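Local coordinates for uncharacterized protein (Parabacteroides merdae, PDB 4R7F) that is of unknown function but has three immunoglobulin-like beta-sandwich domains and an N-terminal region related to type 9 secretion system plug proteins, at residues K15-K20 / I39-D44; G91-Y96 / E287-I292. One frame throughout, in Å; residues are numbered along the deposited sequence.

Contact 1 (K15-K20 / I39-D44); sequences KTLQVK and IEINFD
V19 sets CG1 4.0 Å from CG2 of I39, and L17 brings CD1 to 4.0 Å from CG2 of I41. Two antiparallel neighbours of an immunoglobulin-like sandwich thus put branched aliphatic residues (L17, V19, I39 and I41) on their inner face, between the sheets. L17 holds CG anti to its backbone N (chi1 177°), which brings CD1 across CB of F43. Three hydrogen-bonded pairs, K15 with D44, Q18 with N42 and K20 with E40, join the backbones. A beta bulge at T16 and L17 shifts the register by one before Q18 N bonds to N42 O at 2.7 Å.

The other face is polar but well packed at buried E40, N42 and D44; the looser side is the edge strand, where Q18 and K20 are partly exposed. ND2 of N42 donates to OE2 of E40 at 3.1 Å, while its OD1 accepts from N98. K20, modelled in two conformers, lies beside E40; in this one NZ makes a long, doubtful salt bridge (3.7 Å) to E40 OE1 and hydrogen-bonds to E24 O. Strand 14-21 is outermost; strand 39-46 also pairs with 96-103, and the four aliphatic residues pack on strand 129-138 of the other sheet.

Contact 2 (G91-Y96 / E287-I292); sequences GTTTQY and EADYYI
The ring of Y96 offers one face to the edge of Y290 in a T-shaped (edge-to-face) stack, with centroids 5.3 Å apart and planes at 82°. CE1 of Y290 comes down near the rim of that face, 3.7 Å from CD2 of Y96. The stack joins two parts of a protein built from immunoglobulin-like sandwiches: the end of the connection from strand 86-88, where strand 96-103 begins at Y96, and the start of strand 290-298, just after the short helix 284-287. Tyrosine suits both places, since each ring packs while its hydroxyl reaches a polar partner. OH of Y96 donates to A288 O at 2.6 Å, in the carbonyl plane and on a lone pair; OH of Y290 reaches D44 and T16.

Next to the rings, the buried carboxylate of D289 receives the connecting segment. A chi1 near trans (-157°) swings the group away from the backbone N and toward two successive threonines. OD1 accepts T94 N at 3.1 Å on its syn side, and also Y290 N; OD2 takes T93 N at 3.0 Å from above the carboxylate plane, and T93 OG1. Four bonds thus restrict the group's rotation. An aspartate fits here because a short side chain with two acceptors can satisfy adjacent N-H groups, and the density of donors would probably favour its ionised form. CG2 of T92 makes a van der Waals contact with O of E287 at 3.3 Å.

Toward T93, which is exposed, the contact opens to solvent. There OG1 of T93 donates to OD2 of D289 on the syn side, at a short 2.5 Å, and the same hydroxyl accepts from a water that also donates to Y290 O at 2.9 Å.

How the contacts relate
Contact 1 is regular strand pairing within one sheet, whereas contact 2 joins elements nearly 200 residues apart in sequence. Contact 1 is nearer the centre of the chain (about 11 Å, centre to centre) yet only partly buried, being at a sheet edge; contact 2 is peripheral (about 24 Å) but mostly buried, in five of its eight touching residues, with T93 exposed. Backbone ladder bonds and aliphatic packing dominate 15-20/39-44; a carboxylate, hydroxyls and two rings carry 91-96/287-292. Their centres are about 17 Å apart, but they touch: OH of Y290 probably hydrogen-bonds to OD2 of D44 at 2.5 Å and to OG1 of T16 at 2.7 Å. Strand 96-103 pairs with 39-46, so both involve the same sheet.

Contact 1 (K15-K20 / I39-D44)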
loop_
_atom_site.group_PDB
_atom_site.type_symbol
_atom_site.label_atom_id
_atom_site.label_comp_id
_atom_site.label_asym_id
_atom_site.label_seq_id
_atom_site.Cartn_x
_atom_site.Cartn_y
_atom_site.Cartn_z
ATOM N N LYS A 15 2.594 -30.161 -4.928
ATOM C CA LYS A 15 2.927 -29.248 -3.832
ATOM C C LYS A 15 3.084 -27.860 -4.369
ATOM O O LYS A 15 3.340 -27.669 -5.569
ATOM C CB LYS A 15 4.227 -29.645 -3.159
ATOM C CG LYS A 15 4.240 -31.031 -2.551
ATOM C CD LYS A 15 3.364 -31.107 -1.315
ATOM C CE LYS A 15 3.574 -32.443 -0.607
ATOM N NZ LYS A 15 2.341 -33.015 0.019
ATOM N N THR A 16 2.896 -26.894 -3.473
ATOM C CA THR A 16 3.273 -25.493 -3.696
ATOM C C THR A 16 2.497 -24.936 -4.858
ATOM O O THR A 16 3.037 -24.268 -5.761
ATOM C CB THR A 16 4.807 -25.374 -3.874
ATOM O OG1 THR A 16 5.445 -26.130 -2.831
ATOM C CG2 THR A 16 5.258 -23.947 -3.802
ATOM N N LEU A 17 1.207 -25.239 -4.841
ATOM C CA LEU A 17 0.281 -24.638 -5.787
ATOM C C LEU A 17 0.158 -23.146 -5.503
ATOM O O LEU A 17 -0.212 -22.760 -4.411
ATOM C CB LEU A 17 -1.080 -25.273 -5.679
ATOM C CG LEU A 17 -2.158 -24.686 -6.572
ATOM C CD1 LEU A 17 -1.846 -24.938 -8.036
ATOM C CD2 LEU A 17 -3.488 -25.322 -6.205
ATOM N N GLN A 18 0.479 -22.336 -6.504
ATOM C CA GLN A 18 0.317 -20.899 -6.463
ATOM C C GLN A 18 -0.554 -20.436 -7.617
ATOM O O GLN A 18 -0.401 -20.896 -8.751
ATOM C CB GLN A 18 1.669 -20.206 -6.603
ATOM C CG GLN A 18 2.662 -20.570 -5.521
ATOM C CD GLN A 18 4.010 -19.880 -5.698
ATOM O OE1 GLN A 18 4.977 -20.457 -6.236
ATOM N NE2 GLN A 18 4.085 -18.657 -5.237
ATOM N N VAL A 19 -1.458 -19.525 -7.284
ATOM C CA VAL A 19 -2.278 -18.775 -8.210
ATOM C C VAL A 19 -2.042 -17.269 -7.976
ATOM O O VAL A 19 -2.361 -16.727 -6.921
ATOM C CB VAL A 19 -3.749 -19.127 -7.993
ATOM C CG1 VAL A 19 -4.629 -18.375 -8.987
ATOM C CG2 VAL A 19 -3.927 -20.638 -8.083
ATOM N N LYS A 20 -1.460 -16.625 -8.979
ATOM C CA LYS A 20 -1.045 -15.237 -8.870
ATOM C C LYS A 20 -1.075 -14.602 -10.248
ATOM O O LYS A 20 -1.319 -15.279 -11.243
ATOM C CB LYS A 20 0.344 -15.144 -8.239
ATOM C CG LYS A 20 1.375 -16.074 -8.849
ATOM C CD LYS A 20 2.360 -15.330 -9.738
ATOM C CE LYS A 20 3.598 -14.878 -8.978
ATOM N NZ LYS A 20 4.488 -14.123 -9.892
ATOM N N ILE A 39 -3.168 -14.789 -15.534
ATOM C CA ILE A 39 -3.034 -15.598 -14.329
ATOM C C ILE A 39 -1.989 -16.674 -14.531
ATOM O O ILE A 39 -1.954 -17.318 -15.585
ATOM C CB ILE A 39 -4.352 -16.276 -13.947
ATOM C CG1 ILE A 39 -5.322 -15.232 -13.415
ATOM C CG2 ILE A 39 -4.122 -17.305 -12.858
ATOM C CD1 ILE A 39 -5.009 -14.737 -12.011
ATOM N N GLU A 40 -1.151 -16.862 -13.513
ATOM C CA GLU A 40 -0.165 -17.900 -13.495
ATOM C C GLU A 40 -0.568 -18.943 -12.456
ATOM O O GLU A 40 -0.741 -18.629 -11.281
ATOM C CB GLU A 40 1.203 -17.344 -13.146
ATOM C CG GLU A 40 2.301 -18.407 -13.004
ATOM C CD GLU A 40 3.678 -17.807 -12.706
ATOM O OE1 GLU A 40 3.777 -16.576 -12.621
ATOM O OE2 GLU A 40 4.672 -18.548 -12.551
ATOM N N ILE A 41 -0.677 -20.187 -12.912
ATOM C CA ILE A 41 -0.831 -21.332 -12.063
ATOM C C ILE A 41 0.492 -22.062 -12.052
ATOM O O ILE A 41 0.954 -22.535 -13.056
ATOM C CB ILE A 41 -1.944 -22.255 -12.559
ATOM C CG1 ILE A 41 -3.294 -21.591 -12.320
ATOM C CG2 ILE A 41 -1.864 -23.584 -11.834
ATOM C CD1 ILE A 41 -4.340 -21.941 -13.337
ATOM N N ASN A 42 1.087 -22.146 -10.882
ATOM C CA ASN A 42 2.384 -22.744 -10.686
ATOM C C ASN A 42 2.332 -23.855 -9.596
ATOM O O ASN A 42 1.727 -23.696 -8.526
ATOM C CB ASN A 42 3.334 -21.633 -10.280
ATOM C CG ASN A 42 4.779 -22.013 -10.467
ATOM O OD1 ASN A 42 5.301 -22.910 -9.804
ATOM N ND2 ASN A 42 5.425 -21.351 -11.395
ATOM N N PHE A 43 2.982 -24.973 -9.853
ATOM C CA PHE A 43 2.935 -26.076 -8.940
ATOM C C PHE A 43 4.052 -27.034 -9.225
ATOM O O PHE A 43 4.593 -27.012 -10.317
ATOM C CB PHE A 43 1.580 -26.799 -9.049
ATOM C CG PHE A 43 1.353 -27.513 -10.344
ATOM C CD1 PHE A 43 0.787 -26.859 -11.411
ATOM C CD2 PHE A 43 1.674 -28.855 -10.482
ATOM C CE1 PHE A 43 0.545 -27.527 -12.613
ATOM C CE2 PHE A 43 1.441 -29.533 -11.681
ATOM C CZ PHE A 43 0.868 -28.869 -12.748
ATOM N N ASP A 44 4.385 -27.874 -8.245
ATOM C CA ASP A 44 5.366 -28.918 -8.436
ATOM C C ASP A 44 4.691 -30.280 -8.439
ATOM O O ASP A 44 3.759 -30.507 -7.702
ATOM C CB ASP A 44 6.398 -28.898 -7.322
ATOM C CG ASP A 44 7.290 -27.693 -7.360
ATOM O OD1 ASP A 44 7.467 -27.079 -8.431
ATOM O OD2 ASP A 44 7.814 -27.359 -6.280
HETATM O O HOH W 1 5.202 -23.118 -7.055
HETATM O O HOH W 2 5.327 -14.641 -12.391
#

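Contact 2 (G91-Y96 / E287-I292)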
loop_
_atom_site.group_PDB
_atom_site.type_symbol
_atom_site.label_atom_id
_atom_site.label_comp_id
_atom_site.label_asym_id
_atom_site.label_seq_id
_atom_site.Cartn_x
_atom_site.Cartn_y
_atom_site.Cartn_z
ATOM N N GLY A 91 19.692 -29.915 -8.137
ATOM C CA GLY A 91 20.496 -29.855 -6.921
ATOM C C GLY A 91 19.758 -29.963 -5.593
ATOM O O GLY A 91 20.183 -29.376 -4.613
ATOM N N THR A 92 18.695 -30.760 -5.553
ATOM C CA THR A 92 17.844 -30.866 -4.375
ATOM C C THR A 92 17.707 -32.303 -3.955
ATOM O O THR A 92 17.603 -33.185 -4.800
ATOM C CB THR A 92 16.419 -30.314 -4.658
ATOM O OG1 THR A 92 15.732 -31.122 -5.647
ATOM C CG2 THR A 92 16.509 -28.892 -5.142
ATOM N N THR A 93 17.650 -32.541 -2.645
ATOM C CA THR A 93 17.404 -33.884 -2.122
ATOM C C THR A 93 16.053 -34.437 -2.579
ATOM O O THR A 93 15.930 -35.572 -3.026
ATOM C CB THR A 93 17.489 -33.890 -0.598
ATOM O OG1 THR A 93 16.659 -32.848 -0.056
ATOM C CG2 THR A 93 18.957 -33.655 -0.183
ATOM N N THR A 94 15.043 -33.594 -2.500
ATOM C CA THR A 94 13.706 -33.985 -2.855
ATOM C C THR A 94 13.572 -33.628 -4.336
ATOM O O THR A 94 13.714 -32.448 -4.736
ATOM C CB THR A 94 12.670 -33.228 -1.978
ATOM O OG1 THR A 94 12.944 -33.456 -0.598
ATOM C CG2 THR A 94 11.272 -33.662 -2.292
ATOM N N GLN A 95 13.338 -34.642 -5.157
ATOM C CA GLN A 95 13.197 -34.416 -6.580
ATOM C C GLN A 95 11.758 -34.069 -6.948
ATOM O O GLN A 95 10.793 -34.610 -6.396
ATOM C CB GLN A 95 13.672 -35.631 -7.368
ATOM C CG GLN A 95 15.184 -35.692 -7.492
ATOM C CD GLN A 95 15.655 -37.011 -8.055
ATOM O OE1 GLN A 95 14.855 -37.812 -8.536
ATOM N NE2 GLN A 95 16.957 -37.248 -7.993
ATOM N N TYR A 96 11.641 -33.166 -7.910
ATOM C CA TYR A 96 10.369 -32.718 -8.414
ATOM C C TYR A 96 10.530 -32.053 -9.776
ATOM O O TYR A 96 11.646 -31.675 -10.183
ATOM C CB TYR A 96 9.757 -31.712 -7.408
ATOM C CG TYR A 96 10.546 -30.455 -7.225
ATOM C CD1 TYR A 96 10.346 -29.373 -8.055
ATOM C CD2 TYR A 96 11.492 -30.333 -6.209
ATOM C CE1 TYR A 96 11.064 -28.187 -7.893
ATOM C CE2 TYR A 96 12.211 -29.155 -6.038
ATOM C CZ TYR A 96 11.993 -28.070 -6.894
ATOM O OH TYR A 96 12.704 -26.862 -6.757
ATOM N N GLU A 287 15.259 -24.770 -7.970
ATOM C CA GLU A 287 16.456 -24.930 -7.150
ATOM C C GLU A 287 16.139 -25.066 -5.656
ATOM O O GLU A 287 16.942 -25.602 -4.872
ATOM C CB GLU A 287 17.400 -23.751 -7.394
ATOM C CG GLU A 287 17.977 -23.667 -8.808
ATOM C CD GLU A 287 18.813 -22.403 -9.021
ATOM O OE1 GLU A 287 18.284 -21.278 -8.956
ATOM O OE2 GLU A 287 20.019 -22.527 -9.243
ATOM N N ALA A 288 14.961 -24.615 -5.252
ATOM C CA ALA A 288 14.548 -24.717 -3.847
ATOM C C ALA A 288 14.202 -26.150 -3.507
ATOM O O ALA A 288 13.512 -26.825 -4.277
ATOM C CB ALA A 288 13.363 -23.829 -3.599
ATOM N N ASP A 289 14.685 -26.610 -2.365
ATOM C CA ASP A 289 14.479 -27.987 -1.923
ATOM C C ASP A 289 13.205 -28.049 -1.049
ATOM O O ASP A 289 12.622 -27.006 -0.728
ATOM C CB ASP A 289 15.741 -28.444 -1.137
ATOM C CG ASP A 289 15.910 -29.951 -1.102
ATOM O OD1 ASP A 289 14.958 -30.673 -1.504
ATOM O OD2 ASP A 289 16.990 -30.418 -0.659
ATOM N N TYR A 290 12.795 -29.261 -0.670
ATOM C CA TYR A 290 11.609 -29.508 0.142
ATOM C C TYR A 290 12.130 -30.112 1.420
ATOM O O TYR A 290 12.796 -31.145 1.383
ATOM C CB TYR A 290 10.599 -30.499 -0.529
ATOM C CG TYR A 290 9.604 -29.849 -1.508
ATOM C CD1 TYR A 290 9.918 -29.667 -2.855
ATOM C CD2 TYR A 290 8.386 -29.391 -1.078
ATOM C CE1 TYR A 290 9.037 -29.061 -3.734
ATOM C CE2 TYR A 290 7.494 -28.774 -1.949
ATOM C CZ TYR A 290 7.813 -28.608 -3.265
ATOM O OH TYR A 290 6.906 -27.999 -4.096
ATOM N N TYR A 291 11.807 -29.474 2.546
ATOM C CA TYR A 291 12.219 -29.918 3.866
ATOM C C TYR A 291 10.952 -30.211 4.665
ATOM O O TYR A 291 9.885 -29.698 4.347
ATOM C CB TYR A 291 13.051 -28.841 4.579
ATOM C CG TYR A 291 14.404 -28.469 3.947
ATOM C CD1 TYR A 291 14.930 -29.147 2.835
ATOM C CD2 TYR A 291 15.167 -27.433 4.478
ATOM C CE1 TYR A 291 16.161 -28.789 2.282
ATOM C CE2 TYR A 291 16.400 -27.087 3.937
ATOM C CZ TYR A 291 16.898 -27.766 2.842
ATOM O OH TYR A 291 18.117 -27.402 2.302
ATOM N N ILE A 292 11.059 -31.050 5.687
ATOM C CA ILE A 292 9.958 -31.248 6.614
ATOM C C ILE A 292 10.002 -30.113 7.607
ATOM O O ILE A 292 10.969 -29.992 8.354
ATOM C CB ILE A 292 10.083 -32.531 7.437
ATOM C CG1 ILE A 292 10.168 -33.759 6.547
ATOM C CG2 ILE A 292 8.890 -32.675 8.371
ATOM C CD1 ILE A 292 8.920 -33.978 5.749
HETATM O O HOH W 3 15.133 -32.537 2.368
#